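Local coordinates for RegF protein (Neisseria gonorrhoeae, PDB 4HOJ), which binds glutathione and calcium ions and is a glutathione S-transferase homologue of the stringent starvation protein A type, at residues Trp161-His165 and Tyr166-Leu170; Val154-Ala157 and Pro158-Trp161. One frame throughout, in Å; residues are numbered along the deposited sequence.

Interaction 1: Trp161-His165 and Tyr166-Leu170; sequences WRLDH and YDVKL. With CA (calcium ion), chain B.
Arg162 meets Tyr166 twice, through its backbone and along its aliphatic chain. Its carbonyl O accepts a nearly straight hydrogen bond from Tyr166 N at 2.8 Å, and its CB lies over one face of the tyrosine ring, a CH-pi contact 3.9 Å from the centroid. With CG anti to the carbonyl carbon (chi1 -74°) and the chain extended from CG to NE, CD runs on to 3.5 Å from Tyr166 OH. The polar ends have other partners: the guanidinium forms a salt bridge with Glu198, and Tyr166 OH is hydrogen-bonded to Glu111. Leu163 O accepts a hydrogen bond from Val168 N at 2.9 Å, while the two methyls of Leu163 divide between neighbours: CD2 touches Val168 CG1, and CD1 meets Leu170 CD1 with the side chains roughly perpendicular. Asp164 opens a type I beta turn that ends at Asp167, whose N bonds back to Asp164 O from above the carbonyl plane. The same oxygen binds the calcium ion, as does Asp164 OD1 at 2.2 Å; CG anti to the backbone N (chi1 -175°) lets carboxylate and carbonyl reach one ion. Asp167 OD1 adds a third protein ligand at 2.4 Å, and waters 2 and 3 also bind. The positive ion would offset the repulsion between the two carboxylates. His165 sets CD2 3.7 Å from Tyr166 CD1, their ring planes 44° apart, and water 1 lies within hydrogen-bonding distance of His165 O and Asp167 OD2. Asp164 to Asp167 thus form a calcium-binding type I beta turn in the loop between helices 151-161 and 175-185 of the GST C-terminal domain.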
# COMPACT_ATOMS: atom_id res chain seq x y z
N TRP A 161 12.29 -0.06 17.96
CA TRP A 161 12.22 0.42 19.34
C TRP A 161 11.67 -0.67 20.25
O TRP A 161 12.07 -0.72 21.42
CB TRP A 161 11.28 1.63 19.35
CG TRP A 161 11.18 2.23 20.71
CD1 TRP A 161 10.09 2.16 21.52
CD2 TRP A 161 12.19 2.95 21.44
NE1 TRP A 161 10.37 2.76 22.74
CE2 TRP A 161 11.63 3.29 22.69
CE3 TRP A 161 13.51 3.34 21.16
CZ2 TRP A 161 12.35 3.98 23.67
CZ3 TRP A 161 14.21 4.06 22.13
CH2 TRP A 161 13.62 4.36 23.36
N ARG A 162 10.78 -1.53 19.73
CA ARG A 162 10.03 -2.51 20.49
C ARG A 162 10.67 -3.88 20.50
O ARG A 162 10.02 -4.81 21.02
CB ARG A 162 8.58 -2.61 19.93
CG ARG A 162 7.72 -1.40 20.33
CD ARG A 162 6.45 -1.34 19.44
NE ARG A 162 5.52 -0.34 19.92
CZ ARG A 162 5.64 0.98 19.80
NH1 ARG A 162 6.71 1.47 19.12
NH2 ARG A 162 4.70 1.81 20.24
N LEU A 163 11.92 -4.05 20.04
CA LEU A 163 12.43 -5.44 20.04
C LEU A 163 12.51 -6.04 21.42
O LEU A 163 12.11 -7.22 21.60
CB LEU A 163 13.78 -5.56 19.37
CG LEU A 163 13.80 -5.10 17.91
CD1 LEU A 163 15.20 -5.21 17.33
CD2 LEU A 163 12.80 -5.89 17.08
N ASP A 164 12.93 -5.28 22.45
CA ASP A 164 12.92 -5.82 23.81
C ASP A 164 11.48 -6.08 24.29
O ASP A 164 11.18 -7.17 24.88
CB ASP A 164 13.68 -4.85 24.74
CG ASP A 164 13.83 -5.38 26.17
OD1 ASP A 164 13.46 -6.53 26.51
OD2 ASP A 164 14.38 -4.62 27.00
N HIS A 165 10.58 -5.12 24.07
CA HIS A 165 9.19 -5.25 24.49
C HIS A 165 8.57 -6.53 23.91
O HIS A 165 7.87 -7.25 24.62
CB HIS A 165 8.44 -3.97 24.04
CG HIS A 165 6.96 -4.01 24.22
ND1 HIS A 165 6.37 -4.05 25.46
CD2 HIS A 165 5.94 -4.07 23.32
CE1 HIS A 165 5.05 -4.10 25.32
NE2 HIS A 165 4.76 -4.10 24.03
N TYR A 166 8.82 -6.78 22.63
CA TYR A 166 8.30 -7.95 21.93
C TYR A 166 9.09 -9.23 22.18
O TYR A 166 8.73 -10.29 21.68
CB TYR A 166 8.29 -7.69 20.43
CG TYR A 166 7.27 -6.67 19.92
CD1 TYR A 166 6.06 -6.48 20.53
CD2 TYR A 166 7.55 -5.97 18.76
CE1 TYR A 166 5.09 -5.57 20.02
CE2 TYR A 166 6.58 -5.06 18.23
CZ TYR A 166 5.42 -4.87 18.84
OH TYR A 166 4.48 -3.98 18.35
N ASP A 167 10.18 -9.15 22.94
CA ASP A 167 11.05 -10.30 23.19
C ASP A 167 11.61 -10.93 21.90
O ASP A 167 11.80 -12.13 21.80
CB ASP A 167 10.33 -11.36 24.06
CG ASP A 167 9.90 -10.82 25.44
OD1 ASP A 167 10.57 -9.92 25.96
OD2 ASP A 167 8.93 -11.30 26.05
N VAL A 168 11.89 -10.07 20.93
CA VAL A 168 12.47 -10.49 19.67
C VAL A 168 13.96 -10.59 19.87
O VAL A 168 14.60 -9.64 20.34
CB VAL A 168 12.19 -9.49 18.57
CG1 VAL A 168 13.07 -9.80 17.30
CG2 VAL A 168 10.71 -9.55 18.20
N LYS A 169 14.50 -11.74 19.50
CA LYS A 169 15.92 -12.02 19.58
C LYS A 169 16.50 -12.07 18.16
O LYS A 169 15.97 -12.79 17.30
CB LYS A 169 16.12 -13.36 20.31
CG LYS A 169 14.87 -14.26 20.34
CD LYS A 169 14.97 -15.40 21.38
CE LYS A 169 14.85 -14.87 22.81
NZ LYS A 169 14.80 -15.97 23.82
N LEU A 170 17.53 -11.27 17.88
CA LEU A 170 18.18 -11.27 16.56
C LEU A 170 19.48 -12.05 16.58
O LEU A 170 20.13 -12.14 17.62
CB LEU A 170 18.52 -9.86 16.10
CG LEU A 170 17.39 -8.83 16.08
CD1 LEU A 170 17.88 -7.50 15.59
CD2 LEU A 170 16.21 -9.31 15.21
CA CA B . 12.06 -8.23 26.74
O HOH W 1 7.82 -8.52 27.17
O HOH W 2 9.64 -7.77 27.57
O HOH W 3 13.65 -9.51 25.53

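Interaction 2: Val154-Ala157 and Pro158-Trp161; sequences VALA and PLLW
Leu156 packs against the following turn of its own helix, meeting Leu160 and, more loosely, Leu159. Its CB starts out away from residues 158-161, but with CG anti to the backbone N (chi1 178°) the branch comes back within reach of them. CG lies 3.8 Å from Leu160 CD1. Beyond it the two methyls part company: CD2 also rests on Leu160 CD1, while CD1 approaches Leu159 CD2 at 4.2 Å. The leucine side chains pass each other at a slant, and Met99 of helix 86-102 adds to the surroundings of Leu156. All this takes place at a proline kink in helix 151-161 of the all-helical GST C-terminal domain, buried over residues 154-161. Pro158 has no N-H to give, and its CD occupies the place of the missing bond, 3.2 Å from Val154 O. Ala157 CB packs beside that same CD at 3.5 Å, and the ring of Pro158 leans on His16 and Arg17 of helix 13-25, where the helix meets the thioredoxin-like N-terminal domain. Leu156 O accepts two weak hydrogen bonds, from Leu160 N at 3.3 Å and, at a bent angle of 128°, from Leu159 N. Regular spacing returns one residue later, where Trp161 N bonds to Ala157 O at 2.9 Å with an N-H...O angle of 158°. The indole then leads away from the turn, its NE1 hydrogen-bonded to Glu198 O and its ring edge-to-face with Phe185.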
# COMPACT_ATOMS: atom_id res chain seq x y z
N VAL A 154 11.45 5.91 9.02
CA VAL A 154 10.36 6.25 9.92
C VAL A 154 9.44 5.06 10.10
O VAL A 154 9.03 4.74 11.25
CB VAL A 154 9.55 7.43 9.37
CG1 VAL A 154 8.22 7.60 10.14
CG2 VAL A 154 10.38 8.71 9.43
N ALA A 155 9.08 4.39 9.00
CA ALA A 155 8.07 3.31 9.08
C ALA A 155 8.61 2.12 9.93
O ALA A 155 7.85 1.47 10.63
CB ALA A 155 7.71 2.89 7.67
N LEU A 156 9.91 1.84 9.84
CA LEU A 156 10.48 0.72 10.54
C LEU A 156 10.80 1.03 12.01
O LEU A 156 10.77 0.13 12.84
CB LEU A 156 11.76 0.32 9.81
CG LEU A 156 12.55 -0.85 10.44
CD1 LEU A 156 11.70 -2.14 10.51
CD2 LEU A 156 13.82 -1.10 9.61
N ALA A 157 11.05 2.30 12.34
CA ALA A 157 11.63 2.64 13.64
C ALA A 157 10.77 2.13 14.82
O ALA A 157 11.33 1.69 15.79
CB ALA A 157 11.85 4.17 13.72
N PRO A 158 9.44 2.24 14.80
CA PRO A 158 8.69 1.75 15.99
C PRO A 158 8.85 0.29 16.26
O PRO A 158 8.74 -0.11 17.44
CB PRO A 158 7.25 2.11 15.66
CG PRO A 158 7.43 3.35 14.68
CD PRO A 158 8.55 2.88 13.82
N LEU A 159 9.07 -0.52 15.24
CA LEU A 159 9.35 -1.94 15.47
C LEU A 159 10.71 -2.14 16.10
O LEU A 159 10.82 -2.85 17.09
CB LEU A 159 9.23 -2.72 14.17
CG LEU A 159 9.75 -4.17 14.21
CD1 LEU A 159 9.04 -4.94 15.31
CD2 LEU A 159 9.51 -4.82 12.86
N LEU A 160 11.71 -1.48 15.60
CA LEU A 160 13.04 -1.62 16.22
C LEU A 160 13.07 -1.11 17.65
O LEU A 160 13.74 -1.70 18.49
CB LEU A 160 14.10 -0.87 15.36
CG LEU A 160 14.15 -1.34 13.90
CD1 LEU A 160 15.25 -0.59 13.13
CD2 LEU A 160 14.41 -2.81 13.88
N TRP A 161 12.29 -0.06 17.96
CA TRP A 161 12.22 0.42 19.34
C TRP A 161 11.67 -0.67 20.25
O TRP A 161 12.07 -0.72 21.42
CB TRP A 161 11.28 1.63 19.35
CG TRP A 161 11.18 2.23 20.71
CD1 TRP A 161 10.09 2.16 21.52
CD2 TRP A 161 12.19 2.95 21.44
NE1 TRP A 161 10.37 2.76 22.74
CE2 TRP A 161 11.63 3.29 22.69
CE3 TRP A 161 13.51 3.34 21.16
CZ2 TRP A 161 12.35 3.98 23.67
CZ3 TRP A 161 14.21 4.06 22.13
CH2 TRP A 161 13.62 4.36 23.36

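Overall arrangement
The two contacts follow one another along the chain and share Trp161. Interaction 2 is wholly buried, its centre about 5 Å from the centre of the chain, whereas interaction 1 has its centre about 15 Å from it and is partly exposed. Apolar packing and helix bonds dominate interaction 2; in the loop, carboxylates, waters and a calcium ion take over on the exposed side, while Leu163 and Tyr166 remain buried. Tyr166 CE2 touches Leu159 CD1 at 3.8 Å, joining loop to helix directly. Both contacts also border helix 175-185, through Leu160 in the helix and Leu163 and Leu170 in the loop.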